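TqaA (Penicillium aethiopicum, PDB 5EJD) is a nonribosomal peptide synthetase, whose T3 carrier domain bears a covalent 4'-phosphopantetheine arm that probably holds peptide intermediates as thioesters. Local coordinates at residues A17-I22 / S40-K45; I24-A29 / F34-H39; M55-A60 / S69-V74. All coordinates share one frame; numbering follows the deposited sequence.

Contact 1 of 3, residues A17-I22 / S40-K45; sequences ATVLDI and SIDAMK. With PNS (4'-phosphopantetheine), chain R.
Beside the phosphopantetheine attachment site of this carrier domain, V19 on the last turn of helix 7-20 packs against D42 and K45 on the first turns of the helix that begins with the modified S40. The two methyls of V19 divide the work. CG1, roughly anti to the backbone N (chi1 151°), rests 3.5 Å from the carbonyl O of D42 and also meets its CB; CG2 meets K45 CB at 3.9 Å, while the rest of the lysine chain bends away. L20 CD2 reaches D42 CB more loosely. A water links V19 and D42: it donates to V19 O (2.6 Å) and to D42 OD1 (2.5 Å), and so serves a carbonyl near the end of its helix. The other carboxylate oxygen, OD2, takes the backbone N of H39, just ahead of S40. Helix 7-20 closes with I22 N bonded to A17 O and D21 at positive phi. S40 and I41 meet the arm and not V19: S40 OG is covalently joined to P24 of the phosphopantetheine (1.6 Å), S40 N donates to phosphate O23 at 3.0 Å (159°), and I41 CD1 lies 3.6 Å from C38. Another protein chain packs on S40, I41 and M44, and A43 and M44 also pack on helix 59-64, placing helix 40-52 between that helix and helix 7-20.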
loop_
_atom_site.group_PDB
_atom_site.type_symbol
_atom_site.label_atom_id
_atom_site.label_comp_id
_atom_site.label_asym_id
_atom_site.label_seq_id
_atom_site.Cartn_x
_atom_site.Cartn_y
_atom_site.Cartn_z
ATOM N N ALA B 17 11.359 -15.367 -13.627
ATOM C CA ALA B 17 12.143 -16.138 -12.677
ATOM C C ALA B 17 12.459 -15.336 -11.410
ATOM O O ALA B 17 12.313 -15.840 -10.315
ATOM C CB ALA B 17 13.425 -16.645 -13.313
ATOM N N THR B 18 12.862 -14.088 -11.564
ATOM C CA THR B 18 13.199 -13.269 -10.411
ATOM C C THR B 18 11.938 -12.934 -9.606
ATOM O O THR B 18 11.938 -13.017 -8.395
ATOM C CB THR B 18 13.795 -11.927 -10.900
ATOM O OG1 THR B 18 14.872 -12.156 -11.808
ATOM C CG2 THR B 18 14.263 -11.050 -9.778
ATOM N N VAL B 19 10.864 -12.600 -10.295
ATOM C CA VAL B 19 9.689 -12.075 -9.631
ATOM C C VAL B 19 8.921 -13.188 -8.934
ATOM O O VAL B 19 8.321 -12.974 -7.912
ATOM C CB VAL B 19 8.830 -11.315 -10.670
ATOM C CG1 VAL B 19 7.363 -11.316 -10.346
ATOM C CG2 VAL B 19 9.329 -9.879 -10.798
ATOM N N LEU B 20 8.833 -14.334 -9.571
ATOM C CA LEU B 20 8.137 -15.473 -9.003
ATOM C C LEU B 20 9.072 -16.358 -8.161
ATOM O O LEU B 20 8.593 -17.252 -7.499
ATOM C CB LEU B 20 7.484 -16.313 -10.116
ATOM C CG LEU B 20 6.530 -15.541 -11.021
ATOM C CD1 LEU B 20 6.114 -16.416 -12.190
ATOM C CD2 LEU B 20 5.297 -15.044 -10.293
ATOM N N ASP B 21 10.380 -16.095 -8.156
ATOM C CA ASP B 21 11.352 -16.893 -7.375
ATOM C C ASP B 21 11.292 -18.367 -7.763
ATOM O O ASP B 21 11.245 -19.254 -6.926
ATOM C CB ASP B 21 11.106 -16.717 -5.879
ATOM C CG ASP B 21 11.888 -15.542 -5.289
ATOM O OD1 ASP B 21 13.110 -15.476 -5.578
ATOM O OD2 ASP B 21 11.290 -14.663 -4.574
ATOM N N ILE B 22 11.249 -18.599 -9.061
ATOM C CA ILE B 22 11.263 -19.924 -9.623
ATOM C C ILE B 22 12.470 -20.012 -10.556
ATOM O O ILE B 22 12.943 -18.999 -11.038
ATOM C CB ILE B 22 9.946 -20.325 -10.300
ATOM C CG1 ILE B 22 9.404 -19.273 -11.241
ATOM C CG2 ILE B 22 8.874 -20.562 -9.245
ATOM C CD1 ILE B 22 9.570 -19.580 -12.689
ATOM N N SER B 40 -1.370 -9.649 -9.014
ATOM C CA SER B 40 -1.325 -8.294 -9.515
ATOM C C SER B 40 -0.030 -7.594 -9.094
ATOM O O SER B 40 0.507 -6.833 -9.857
ATOM C CB SER B 40 -2.530 -7.485 -9.033
ATOM O OG SER B 40 -3.766 -8.131 -9.272
ATOM N N ILE B 41 0.431 -7.815 -7.876
ATOM C CA ILE B 41 1.619 -7.157 -7.388
ATOM C C ILE B 41 2.888 -7.688 -8.026
ATOM O O ILE B 41 3.771 -6.906 -8.372
ATOM C CB ILE B 41 1.643 -7.139 -5.862
ATOM C CG1 ILE B 41 0.614 -6.096 -5.478
ATOM C CG2 ILE B 41 3.020 -6.766 -5.345
ATOM C CD1 ILE B 41 0.594 -5.656 -4.066
ATOM N N ASP B 42 2.935 -8.985 -8.265
ATOM C CA ASP B 42 4.022 -9.556 -9.035
ATOM C C ASP B 42 4.051 -8.979 -10.415
ATOM O O ASP B 42 5.125 -8.770 -11.012
ATOM C CB ASP B 42 3.877 -11.088 -9.105
ATOM C CG ASP B 42 3.833 -11.738 -7.714
ATOM O OD1 ASP B 42 4.735 -11.453 -6.885
ATOM O OD2 ASP B 42 2.896 -12.523 -7.431
ATOM N N ALA B 43 2.870 -8.764 -10.970
ATOM C CA ALA B 43 2.762 -8.222 -12.346
ATOM C C ALA B 43 3.312 -6.814 -12.385
ATOM O O ALA B 43 4.026 -6.441 -13.300
ATOM C CB ALA B 43 1.319 -8.244 -12.810
ATOM N N MET B 44 2.999 -6.048 -11.364
ATOM C CA MET B 44 3.558 -4.696 -11.240
ATOM C C MET B 44 5.096 -4.746 -11.209
ATOM O O MET B 44 5.737 -4.020 -11.958
ATOM C CB MET B 44 2.953 -3.963 -10.034
ATOM C CG MET B 44 3.733 -3.650 -8.761
ATOM S SD MET B 44 4.736 -2.304 -8.979
ATOM C CE MET B 44 6.286 -2.867 -8.616
ATOM N N LYS B 45 5.673 -5.643 -10.421
ATOM C CA LYS B 45 7.128 -5.775 -10.380
ATOM C C LYS B 45 7.735 -6.254 -11.698
ATOM O O LYS B 45 8.754 -5.734 -12.132
ATOM C CB LYS B 45 7.566 -6.695 -9.267
ATOM C CG LYS B 45 7.055 -6.234 -7.926
ATOM C CD LYS B 45 7.820 -6.828 -6.757
ATOM C CE LYS B 45 6.914 -7.656 -5.868
ATOM N NZ LYS B 45 7.214 -7.419 -4.434
HETATM O O23 PNS R . -3.980 -9.977 -7.668
HETATM P P24 PNS R . -4.691 -8.728 -8.129
HETATM O O26 PNS R . -5.953 -8.933 -8.871
HETATM O O27 PNS R . -4.637 -7.534 -7.021
HETATM C C28 PNS R . -5.378 -6.329 -6.981
HETATM C C29 PNS R . -5.013 -5.344 -5.776
HETATM C C30 PNS R . -5.739 -6.208 -4.797
HETATM C C31 PNS R . -5.753 -4.210 -6.507
HETATM C C32 PNS R . -3.453 -5.363 -5.773
HETATM O O33 PNS R . -2.966 -5.044 -7.137
HETATM C C34 PNS R . -3.046 -4.169 -4.932
HETATM O O35 PNS R . -2.935 -3.048 -5.442
HETATM N N36 PNS R . -2.879 -3.938 -3.671
HETATM C C37 PNS R . -2.924 -4.698 -2.505
HETATM C C38 PNS R . -1.751 -4.353 -1.605
HETATM C C39 PNS R . -1.882 -3.176 -0.675
HETATM O O40 PNS R . -1.787 -2.070 -1.134
HETATM N N41 PNS R . -1.992 -3.453 0.623
HETATM C C42 PNS R . -2.124 -2.462 1.660
HETATM C C43 PNS R . -0.905 -1.610 1.799
HETATM S S44 PNS R . -0.554 -1.291 3.541
HETATM O O HOH W 1 7.142 -10.967 -6.743
#

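Contact 2 of 3, residues I24-A29 / F34-H39; sequences IGTISA and FFRGGH
T26 OG1 is held by two partners: it accepts from R36 NH1 at 3.0 Å and is hydrogen-bonded to the carbonyl O of P23. The bond from R36 is nearly straight (173°), and the oxygen lies in the guanidinium plane. The second terminal nitrogen, R36 NH2, donates to T26 O at 3.0 Å; this bond is more bent (146°), and the donor stands above the carbonyl plane. R36 thus grips one threonine end-on, one nitrogen to the hydroxyl and one to the backbone carbonyl. The threonine hydroxyl sits between its own backbone N and carbonyl carbon (chi1 69°), within reach of the arginine that also takes the peptide oxygen. The arginine chain folds at chi2 and chi3 to bring its head across. D31 OD2 forms a salt bridge with NH2 and also takes S28 N; it thus bonds both the guanidinium and the backbone just past T26, and would be expected to balance the arginine's charge. I27 CA lies at the guanidinium edge, 4.1 Å from NH2. Both backbones are tightly turned: I27 N bonds to I24 O (3.1 Å) in a 3-10 segment, and F34 to G37 forms a type I beta turn closed by G37 N to F34 O at 2.9 Å. G37 then takes a positive phi suited to glycine, and the chain runs on to H39, which is the N-cap of helix 40-52. The R36-T26 bonds join two parts of the long loop between helices 7-20 and 40-52, the first loop of the four-helix carrier fold. That loop leads into the Gly-Gly-His-Ser sequence (G37 to S40) of the carrier motif, whose serine bears the phosphopantetheine.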
loop_
_atom_site.group_PDB
_atom_site.type_symbol
_atom_site.label_atom_id
_atom_site.label_comp_id
_atom_site.label_asym_id
_atom_site.label_seq_id
_atom_site.Cartn_x
_atom_site.Cartn_y
_atom_site.Cartn_z
ATOM N N ILE B 24 14.937 -20.474 -13.648
ATOM C CA ILE B 24 14.821 -20.083 -15.059
ATOM C C ILE B 24 14.630 -21.279 -15.982
ATOM O O ILE B 24 13.804 -21.243 -16.915
ATOM C CB ILE B 24 16.032 -19.222 -15.498
ATOM C CG1 ILE B 24 15.925 -18.836 -16.973
ATOM C CG2 ILE B 24 17.361 -19.936 -15.276
ATOM C CD1 ILE B 24 14.726 -17.988 -17.325
ATOM N N GLY B 25 15.347 -22.365 -15.686
ATOM C CA GLY B 25 15.211 -23.606 -16.456
ATOM C C GLY B 25 13.814 -24.212 -16.545
ATOM O O GLY B 25 13.593 -25.070 -17.404
ATOM N N THR B 26 12.887 -23.827 -15.653
ATOM C CA THR B 26 11.560 -24.420 -15.624
ATOM C C THR B 26 10.555 -23.648 -16.393
ATOM O O THR B 26 9.382 -24.025 -16.443
ATOM C CB THR B 26 11.012 -24.507 -14.197
ATOM O OG1 THR B 26 10.721 -23.200 -13.691
ATOM C CG2 THR B 26 12.014 -25.217 -13.295
ATOM N N ILE B 27 10.997 -22.580 -17.045
ATOM C CA ILE B 27 10.056 -21.672 -17.696
ATOM C C ILE B 27 9.977 -21.941 -19.196
ATOM O O ILE B 27 10.983 -21.905 -19.876
ATOM C CB ILE B 27 10.436 -20.206 -17.439
ATOM C CG1 ILE B 27 10.325 -19.891 -15.957
ATOM C CG2 ILE B 27 9.499 -19.285 -18.195
ATOM C CD1 ILE B 27 10.852 -18.544 -15.605
ATOM N N SER B 28 8.783 -22.263 -19.690
ATOM C CA SER B 28 8.596 -22.486 -21.085
ATOM C C SER B 28 7.766 -21.360 -21.662
ATOM O O SER B 28 7.075 -20.640 -20.948
ATOM C CB SER B 28 7.950 -23.860 -21.362
ATOM O OG SER B 28 6.545 -23.772 -21.412
ATOM N N ALA B 29 7.862 -21.210 -22.972
ATOM C CA ALA B 29 7.179 -20.156 -23.683
ATOM C C ALA B 29 5.674 -20.220 -23.578
ATOM O O ALA B 29 5.017 -19.208 -23.781
ATOM C CB ALA B 29 7.605 -20.157 -25.139
ATOM N N PHE B 34 -0.102 -16.452 -14.178
ATOM C CA PHE B 34 -0.948 -16.677 -13.010
ATOM C C PHE B 34 -0.938 -18.143 -12.575
ATOM O O PHE B 34 -0.856 -18.428 -11.380
ATOM C CB PHE B 34 -2.370 -16.163 -13.276
ATOM C CG PHE B 34 -2.400 -14.685 -13.583
ATOM C CD1 PHE B 34 -2.394 -13.759 -12.557
ATOM C CD2 PHE B 34 -2.367 -14.224 -14.869
ATOM C CE1 PHE B 34 -2.406 -12.400 -12.818
ATOM C CE2 PHE B 34 -2.385 -12.852 -15.136
ATOM C CZ PHE B 34 -2.409 -11.936 -14.111
ATOM N N PHE B 35 -0.914 -19.069 -13.529
ATOM C CA PHE B 35 -0.781 -20.458 -13.173
ATOM C C PHE B 35 0.555 -20.764 -12.480
ATOM O O PHE B 35 0.590 -21.664 -11.648
ATOM C CB PHE B 35 -0.995 -21.335 -14.380
ATOM C CG PHE B 35 -1.056 -22.821 -14.068
ATOM C CD1 PHE B 35 -2.223 -23.389 -13.537
ATOM C CD2 PHE B 35 0.054 -23.675 -14.350
ATOM C CE1 PHE B 35 -2.275 -24.752 -13.282
ATOM C CE2 PHE B 35 -0.003 -25.047 -14.087
ATOM C CZ PHE B 35 -1.163 -25.583 -13.557
ATOM N N ARG B 36 1.640 -20.050 -12.805
ATOM C CA ARG B 36 2.884 -20.250 -12.094
ATOM C C ARG B 36 2.925 -19.525 -10.737
ATOM O O ARG B 36 3.949 -19.553 -10.067
ATOM C CB ARG B 36 4.092 -19.841 -12.937
ATOM C CG ARG B 36 4.316 -20.627 -14.247
ATOM C CD ARG B 36 4.517 -22.125 -14.056
ATOM N NE ARG B 36 5.656 -22.454 -13.208
ATOM C CZ ARG B 36 6.889 -22.672 -13.653
ATOM N NH1 ARG B 36 7.859 -22.931 -12.783
ATOM N NH2 ARG B 36 7.167 -22.600 -14.948
ATOM N N GLY B 37 1.829 -18.878 -10.341
ATOM C CA GLY B 37 1.690 -18.290 -8.991
ATOM C C GLY B 37 1.687 -16.764 -8.893
ATOM O O GLY B 37 1.657 -16.219 -7.814
ATOM N N GLY B 38 1.703 -16.069 -10.021
ATOM C CA GLY B 38 1.755 -14.634 -10.016
ATOM C C GLY B 38 0.415 -14.026 -9.678
ATOM O O GLY B 38 -0.606 -14.623 -9.959
ATOM N N HIS B 39 0.441 -12.839 -9.062
ATOM C CA HIS B 39 -0.738 -12.016 -8.921
ATOM C C HIS B 39 -0.440 -10.549 -9.319
ATOM O O HIS B 39 0.574 -10.266 -9.929
ATOM C CB HIS B 39 -1.339 -12.125 -7.516
ATOM C CG HIS B 39 -0.383 -11.819 -6.431
ATOM N ND1 HIS B 39 0.492 -10.754 -6.483
ATOM C CD2 HIS B 39 -0.142 -12.456 -5.260
ATOM C CE1 HIS B 39 1.257 -10.764 -5.403
ATOM N NE2 HIS B 39 0.878 -11.772 -4.638
#

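Contact 3 of 3, residues M55-A60 / S69-V74; sequences MSFGVA and SELASV
The extended run 55-57 passes beside the end of helix 68-74, bringing F57 and V74 within 7.5 Å at their CA atoms, before G58 takes the N-cap position of helix 59-64. Two side chains carry the contact, F57 and L71, and they meet at about a right angle. F57 places its ring between its own backbone N and carbonyl carbon (chi1 54°), its CB pointing in toward the helix. L71, with CG anti to its nitrogen (chi1 178°), extends its two methyls to the ring. CD2 hovers 4.3 Å above one face of F57, offset toward the rim, and CD1 comes 4.2 Å from F57 CD1. The interaction between the two is purely apolar. On the side of S56 and V74 the backbones approach, their carbonyl oxygens S56 O and V74 O 4.4 Å apart, with no bond between them. Polar bonds hold the end of the extended run: F57 O accepts from S47 OG on helix 40-52, and G58 N bonds to D61 OD2 in the first turn of the helix that follows. F57 and L71 both pack on L12 of helix 7-20 and on I62 of helix 59-64. The pair therefore belongs to the apolar core of the helical bundle, joining the short C-terminal helix 68-74 to helix 7-20 and to helix 59-64.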
loop_
_atom_site.group_PDB
_atom_site.type_symbol
_atom_site.label_atom_id
_atom_site.label_comp_id
_atom_site.label_asym_id
_atom_site.label_seq_id
_atom_site.Cartn_x
_atom_site.Cartn_y
_atom_site.Cartn_z
ATOM N N MET B 55 12.243 -3.408 -22.209
ATOM C CA MET B 55 10.950 -3.826 -22.726
ATOM C C MET B 55 9.923 -2.926 -22.115
ATOM O O MET B 55 10.166 -2.277 -21.117
ATOM C CB MET B 55 10.636 -5.242 -22.337
ATOM C CG MET B 55 11.624 -6.228 -22.880
ATOM S SD MET B 55 11.251 -7.878 -22.257
ATOM C CE MET B 55 9.944 -8.387 -23.353
ATOM N N SER B 56 8.751 -2.911 -22.711
ATOM C CA SER B 56 7.711 -1.998 -22.292
ATOM C C SER B 56 6.346 -2.702 -22.339
ATOM O O SER B 56 5.816 -2.981 -23.416
ATOM C CB SER B 56 7.733 -0.797 -23.215
ATOM O OG SER B 56 6.626 0.023 -22.980
ATOM N N PHE B 57 5.826 -3.020 -21.161
ATOM C CA PHE B 57 4.492 -3.536 -21.026
ATOM C C PHE B 57 4.022 -3.156 -19.662
ATOM O O PHE B 57 4.815 -3.023 -18.723
ATOM C CB PHE B 57 4.452 -5.057 -21.214
ATOM C CG PHE B 57 5.385 -5.808 -20.323
ATOM C CD1 PHE B 57 4.959 -6.323 -19.107
ATOM C CD2 PHE B 57 6.694 -6.008 -20.696
ATOM C CE1 PHE B 57 5.838 -7.007 -18.282
ATOM C CE2 PHE B 57 7.564 -6.699 -19.883
ATOM C CZ PHE B 57 7.139 -7.194 -18.671
ATOM N N GLY B 58 2.713 -3.040 -19.518
ATOM C CA GLY B 58 2.132 -2.731 -18.214
ATOM C C GLY B 58 1.412 -3.915 -17.631
ATOM O O GLY B 58 1.357 -5.003 -18.218
ATOM N N VAL B 59 0.867 -3.702 -16.444
ATOM C CA VAL B 59 0.164 -4.763 -15.756
ATOM C C VAL B 59 -1.025 -5.267 -16.587
ATOM O O VAL B 59 -1.342 -6.448 -16.558
ATOM C CB VAL B 59 -0.294 -4.302 -14.376
ATOM C CG1 VAL B 59 -1.120 -5.364 -13.679
ATOM C CG2 VAL B 59 0.900 -3.943 -13.519
ATOM N N ALA B 60 -1.712 -4.379 -17.281
ATOM C CA ALA B 60 -2.894 -4.785 -18.058
ATOM C C ALA B 60 -2.508 -5.787 -19.155
ATOM O O ALA B 60 -3.237 -6.734 -19.436
ATOM C CB ALA B 60 -3.588 -3.578 -18.649
ATOM N N SER B 69 4.897 -16.296 -24.330
ATOM C CA SER B 69 5.164 -16.012 -25.731
ATOM C C SER B 69 4.270 -14.895 -26.242
ATOM O O SER B 69 4.734 -14.061 -27.012
ATOM C CB SER B 69 4.995 -17.277 -26.598
ATOM O OG SER B 69 3.671 -17.762 -26.529
ATOM N N GLU B 70 2.997 -14.894 -25.850
ATOM C CA GLU B 70 2.068 -13.827 -26.251
ATOM C C GLU B 70 2.399 -12.474 -25.655
ATOM O O GLU B 70 2.322 -11.461 -26.330
ATOM C CB GLU B 70 0.675 -14.173 -25.874
ATOM C CG GLU B 70 0.011 -15.282 -26.669
ATOM C CD GLU B 70 -1.501 -15.288 -26.224
ATOM O OE1 GLU B 70 -1.829 -15.203 -24.994
ATOM O OE2 GLU B 70 -2.427 -15.240 -27.054
ATOM N N LEU B 71 2.858 -12.468 -24.412
ATOM C CA LEU B 71 3.267 -11.233 -23.787
ATOM C C LEU B 71 4.529 -10.671 -24.437
ATOM O O LEU B 71 4.696 -9.451 -24.544
ATOM C CB LEU B 71 3.489 -11.428 -22.268
ATOM C CG LEU B 71 3.965 -10.219 -21.454
ATOM C CD1 LEU B 71 2.977 -9.068 -21.527
ATOM C CD2 LEU B 71 4.187 -10.615 -20.026
ATOM N N ALA B 72 5.437 -11.551 -24.827
ATOM C CA ALA B 72 6.666 -11.101 -25.496
ATOM C C ALA B 72 6.431 -10.401 -26.824
ATOM O O ALA B 72 7.206 -9.532 -27.178
ATOM C CB ALA B 72 7.613 -12.268 -25.660
ATOM N N SER B 73 5.399 -10.792 -27.577
ATOM C CA SER B 73 5.027 -10.055 -28.796
ATOM C C SER B 73 4.538 -8.661 -28.578
ATOM O O SER B 73 4.820 -7.799 -29.381
ATOM C CB SER B 73 3.850 -10.692 -29.522
ATOM O OG SER B 73 4.029 -12.064 -29.615
ATOM N N VAL B 74 3.702 -8.458 -27.580
ATOM C CA VAL B 74 3.082 -7.127 -27.427
ATOM C C VAL B 74 4.002 -6.165 -26.709
ATOM O O VAL B 74 3.733 -4.970 -26.740
ATOM C CB VAL B 74 1.694 -7.101 -26.767
ATOM C CG1 VAL B 74 0.822 -8.271 -27.217
ATOM C CG2 VAL B 74 1.876 -7.117 -25.291
#

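How the contacts relate
Contacts 1 and 2 are neighbours, their centres about 9 Å apart, and both involve the loop that leads from helix 7-20 to S40: I22 CD1 meets I27 CD1 at 3.3 Å, and L20 CD2 lies 3.6 Å from G38 CA. The R36 side chain is about 14 Å from the phosphopantetheine, but H39, at the end of contact 2's second segment, lies in its pocket, and contact 1 holds its attachment residue. Contact 3 is away from the arm, its centre about 14 Å from that of contact 1 and about 15 Å from that of contact 2. It joins contact 1 where M44 CA packs 3.6 Å from V59 CG2, and contact 2 where A29 O probably accepts from S69 N at 3.0 Å.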